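Local coordinates for protein probable thiosulfate sulfurtransferase (Thermus thermophilus, PDB 2EG4) that probably acts as a thiosulfate sulfurtransferase of the rhodanese family, with two rhodanese-like domains and a bound zinc ion, at residues A[177-182]-A[202-207]. Sequence-based numbering, arbitrary orientation.
Sequences ERLGLQ and FVLRSL
Leu204, on helix 195-206, meets Leu179 at the end of helix 175-179 and Leu181 just past it, a worked example of one methyl group touching two leucines at a helix end. Its side chain can be followed outward. Leu204 CB leads from the helix toward 177-182 but is still 6.0 Å from Leu181 CD1, too far to touch. Leu204 CG comes closer, 5.1 Å from Leu181 CD1. It is placed opposite the carbonyl carbon (chi1 -73°), beside the backbone N, and from there the side chain forks. Leu204 CD2 makes the contact: it lies 4.1 Å from Leu181 CD1 and, more loosely, 4.5 Å from Leu179 CD1. Those two methyls are themselves neighbours, with Leu179 CD1 and Leu181 CD1 3.9 Å apart, so the three tips form a small triangle. CD1 of Leu204 stays farther off, 4.9 Å from Leu181 CD1. The side chains of Leu181 and Leu204 cross at roughly a right angle, meeting by single methyls.

The pairing of Leu179 with Leu181 is consistent with how the helix ends. Gly180, with positive phi, is the C-prime residue of a Schellman motif, in which Gly180 N bonds to Glu177 O at 3.1 Å and Leu181 N returns to Leu176 O. The chain leaves the helix with both leucines still directed at helix 195-206. In this second rhodanese-like domain, strand 186-190 connects the two helices in sequence and also lies beneath the contact: Leu181 rests on Val187 and Leu204 on Val189, while Leu204 also touches Leu176 and Phe169. Only 79 Å² is buried, and every atom meeting across the contact is an aliphatic carbon; such nondirectional packing tolerates modest spacing, and neighbouring side chains probably share in holding the helices together.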
ATOM      1  N   GLU A 177       9.648  -9.883  17.423  1.00 43.16           N
ATOM      2  CA  GLU A 177      10.125 -11.028  18.177  1.00 45.08           C
ATOM      3  C   GLU A 177       9.456 -12.291  17.657  1.00 43.30           C
ATOM      4  O   GLU A 177      10.124 -13.280  17.376  1.00 44.38           O
ATOM      5  CB  GLU A 177       9.829 -10.847  19.669  1.00 48.40           C
ATOM      6  CG  GLU A 177      10.508  -9.632  20.302  1.00 54.10           C
ATOM      7  CD  GLU A 177       9.688  -8.351  20.185  1.00 58.73           C
ATOM      8  OE1 GLU A 177       9.484  -7.852  19.055  1.00 58.28           O
ATOM      9  OE2 GLU A 177       9.245  -7.843  21.242  1.00 61.08           O
ATOM     10  N   ARG A 178       8.136 -12.263  17.521  1.00 43.05           N
ATOM     11  CA  ARG A 178       7.429 -13.434  17.021  1.00 42.73           C
ATOM     12  C   ARG A 178       7.823 -13.749  15.579  1.00 41.73           C
ATOM     13  O   ARG A 178       7.758 -14.902  15.146  1.00 40.77           O
ATOM     14  CB  ARG A 178       5.912 -13.230  17.120  1.00 45.58           C
ATOM     15  CG  ARG A 178       5.375 -13.258  18.559  1.00 48.49           C
ATOM     16  CD  ARG A 178       3.848 -13.296  18.602  1.00 48.67           C
ATOM     17  NE  ARG A 178       3.249 -12.072  18.077  1.00 50.38           N
ATOM     18  CZ  ARG A 178       3.276 -10.896  18.695  1.00 51.38           C
ATOM     19  NH1 ARG A 178       3.870 -10.777  19.873  1.00 52.15           N
ATOM     20  NH2 ARG A 178       2.713  -9.836  18.131  1.00 51.98           N
ATOM     21  N   LEU A 179       8.237 -12.731  14.831  1.00 39.54           N
ATOM     22  CA  LEU A 179       8.626 -12.946  13.441  1.00 39.50           C
ATOM     23  C   LEU A 179      10.122 -13.215  13.313  1.00 39.18           C
ATOM     24  O   LEU A 179      10.597 -13.642  12.263  1.00 39.55           O
ATOM     25  CB  LEU A 179       8.245 -11.736  12.582  1.00 38.71           C
ATOM     26  CG  LEU A 179       6.759 -11.477  12.314  1.00 38.22           C
ATOM     27  CD1 LEU A 179       6.612 -10.173  11.528  1.00 38.25           C
ATOM     28  CD2 LEU A 179       6.156 -12.633  11.539  1.00 40.78           C
ATOM     29  N   GLY A 180      10.863 -12.956  14.384  1.00 40.03           N
ATOM     30  CA  GLY A 180      12.294 -13.184  14.340  1.00 39.17           C
ATOM     31  C   GLY A 180      13.023 -12.155  13.495  1.00 38.87           C
ATOM     32  O   GLY A 180      14.025 -12.466  12.851  1.00 37.86           O
ATOM     33  N   LEU A 181      12.514 -10.928  13.489  1.00 36.94           N
ATOM     34  CA  LEU A 181      13.137  -9.852  12.734  1.00 38.16           C
ATOM     35  C   LEU A 181      13.716  -8.859  13.724  1.00 40.31           C
ATOM     36  O   LEU A 181      13.561  -9.011  14.931  1.00 40.48           O
ATOM     37  CB  LEU A 181      12.099  -9.138  11.857  1.00 37.18           C
ATOM     38  CG  LEU A 181      11.250 -10.010  10.934  1.00 35.36           C
ATOM     39  CD1 LEU A 181      10.167  -9.156  10.290  1.00 34.70           C
ATOM     40  CD2 LEU A 181      12.127 -10.662   9.877  1.00 30.51           C
ATOM     41  N   GLN A 182      14.381  -7.835  13.209  1.00 41.43           N
ATOM     42  CA  GLN A 182      14.948  -6.807  14.062  1.00 43.59           C
ATOM     43  C   GLN A 182      15.120  -5.529  13.266  1.00 41.39           C
ATOM     44  O   GLN A 182      15.227  -5.559  12.039  1.00 41.34           O
ATOM     45  CB  GLN A 182      16.291  -7.263  14.638  1.00 47.03           C
ATOM     46  CG  GLN A 182      17.311  -7.660  13.605  1.00 49.25           C
ATOM     47  CD  GLN A 182      18.508  -8.339  14.238  1.00 53.67           C
ATOM     48  OE1 GLN A 182      19.196  -7.753  15.079  1.00 54.05           O
ATOM     49  NE2 GLN A 182      18.760  -9.584  13.844  1.00 52.78           N
ATOM     50  N   PHE A 202       3.759  -0.659   6.151  1.00 21.64           N
ATOM     51  CA  PHE A 202       3.719   0.436   7.119  1.00 22.51           C
ATOM     52  C   PHE A 202       3.936   0.026   8.572  1.00 22.09           C
ATOM     53  O   PHE A 202       4.584   0.759   9.330  1.00 23.27           O
ATOM     54  CB  PHE A 202       2.407   1.215   6.980  1.00 19.47           C
ATOM     55  CG  PHE A 202       2.372   2.079   5.773  1.00 17.55           C
ATOM     56  CD1 PHE A 202       3.237   3.169   5.668  1.00 22.33           C
ATOM     57  CD2 PHE A 202       1.521   1.785   4.712  1.00 23.36           C
ATOM     58  CE1 PHE A 202       3.261   3.949   4.525  1.00 23.56           C
ATOM     59  CE2 PHE A 202       1.535   2.557   3.563  1.00 17.94           C
ATOM     60  CZ  PHE A 202       2.407   3.645   3.464  1.00 24.18           C
ATOM     61  N   VAL A 203       3.413  -1.131   8.959  1.00 20.86           N
ATOM     62  CA  VAL A 203       3.586  -1.607  10.323  1.00 21.98           C
ATOM     63  C   VAL A 203       5.059  -1.898  10.567  1.00 23.65           C
ATOM     64  O   VAL A 203       5.645  -1.423  11.550  1.00 25.98           O
ATOM     65  CB  VAL A 203       2.798  -2.910  10.584  1.00 20.75           C
ATOM     66  CG1 VAL A 203       3.181  -3.494  11.966  1.00 20.65           C
ATOM     67  CG2 VAL A 203       1.304  -2.626  10.530  1.00 23.21           C
ATOM     68  N   LEU A 204       5.662  -2.671   9.664  1.00 23.29           N
ATOM     69  CA  LEU A 204       7.065  -3.027   9.817  1.00 22.88           C
ATOM     70  C   LEU A 204       7.956  -1.790   9.839  1.00 25.70           C
ATOM     71  O   LEU A 204       8.882  -1.703  10.649  1.00 26.09           O
ATOM     72  CB  LEU A 204       7.507  -3.975   8.696  1.00 21.56           C
ATOM     73  CG  LEU A 204       6.979  -5.408   8.790  1.00 22.77           C
ATOM     74  CD1 LEU A 204       7.400  -6.213   7.575  1.00 27.14           C
ATOM     75  CD2 LEU A 204       7.525  -6.068  10.060  1.00 24.80           C
ATOM     76  N   ARG A 205       7.692  -0.841   8.946  1.00 24.08           N
ATOM     77  CA  ARG A 205       8.489   0.378   8.891  1.00 27.35           C
ATOM     78  C   ARG A 205       8.409   1.139  10.207  1.00 28.98           C
ATOM     79  O   ARG A 205       9.412   1.699  10.674  1.00 28.60           O
ATOM     80  CB  ARG A 205       8.035   1.266   7.721  1.00 30.02           C
ATOM     81  CG  ARG A 205       8.497   0.728   6.369  1.00 31.23           C
ATOM     82  CD  ARG A 205       9.421   1.689   5.651  1.00 37.63           C
ATOM     83  NE  ARG A 205      10.187   1.022   4.598  1.00 39.79           N
ATOM     84  CZ  ARG A 205      11.103   1.621   3.845  1.00 40.67           C
ATOM     85  NH1 ARG A 205      11.373   2.915   4.022  1.00 40.65           N
ATOM     86  NH2 ARG A 205      11.749   0.932   2.912  1.00 40.63           N
ATOM     87  N   SER A 206       7.230   1.147  10.822  1.00 28.12           N
ATOM     88  CA  SER A 206       7.070   1.851  12.087  1.00 31.86           C
ATOM     89  C   SER A 206       7.855   1.152  13.195  1.00 34.32           C
ATOM     90  O   SER A 206       8.153   1.764  14.222  1.00 36.67           O
ATOM     91  CB  SER A 206       5.600   1.943  12.489  1.00 30.45           C
ATOM     92  OG  SER A 206       5.105   0.703  12.965  1.00 32.85           O
ATOM     93  N   LEU A 207       8.179  -0.125  12.999  1.00 32.91           N
ATOM     94  CA  LEU A 207       8.942  -0.863  14.001  1.00 32.70           C
ATOM     95  C   LEU A 207      10.427  -0.841  13.665  1.00 34.10           C
ATOM     96  O   LEU A 207      11.227  -1.503  14.323  1.00 35.09           O
ATOM     97  CB  LEU A 207       8.439  -2.303  14.115  1.00 28.81           C
ATOM     98  CG  LEU A 207       7.009  -2.434  14.659  1.00 30.43           C
ATOM     99  CD1 LEU A 207       6.506  -3.860  14.486  1.00 30.88           C
ATOM    100  CD2 LEU A 207       6.979  -2.008  16.136  1.00 33.20           C
TER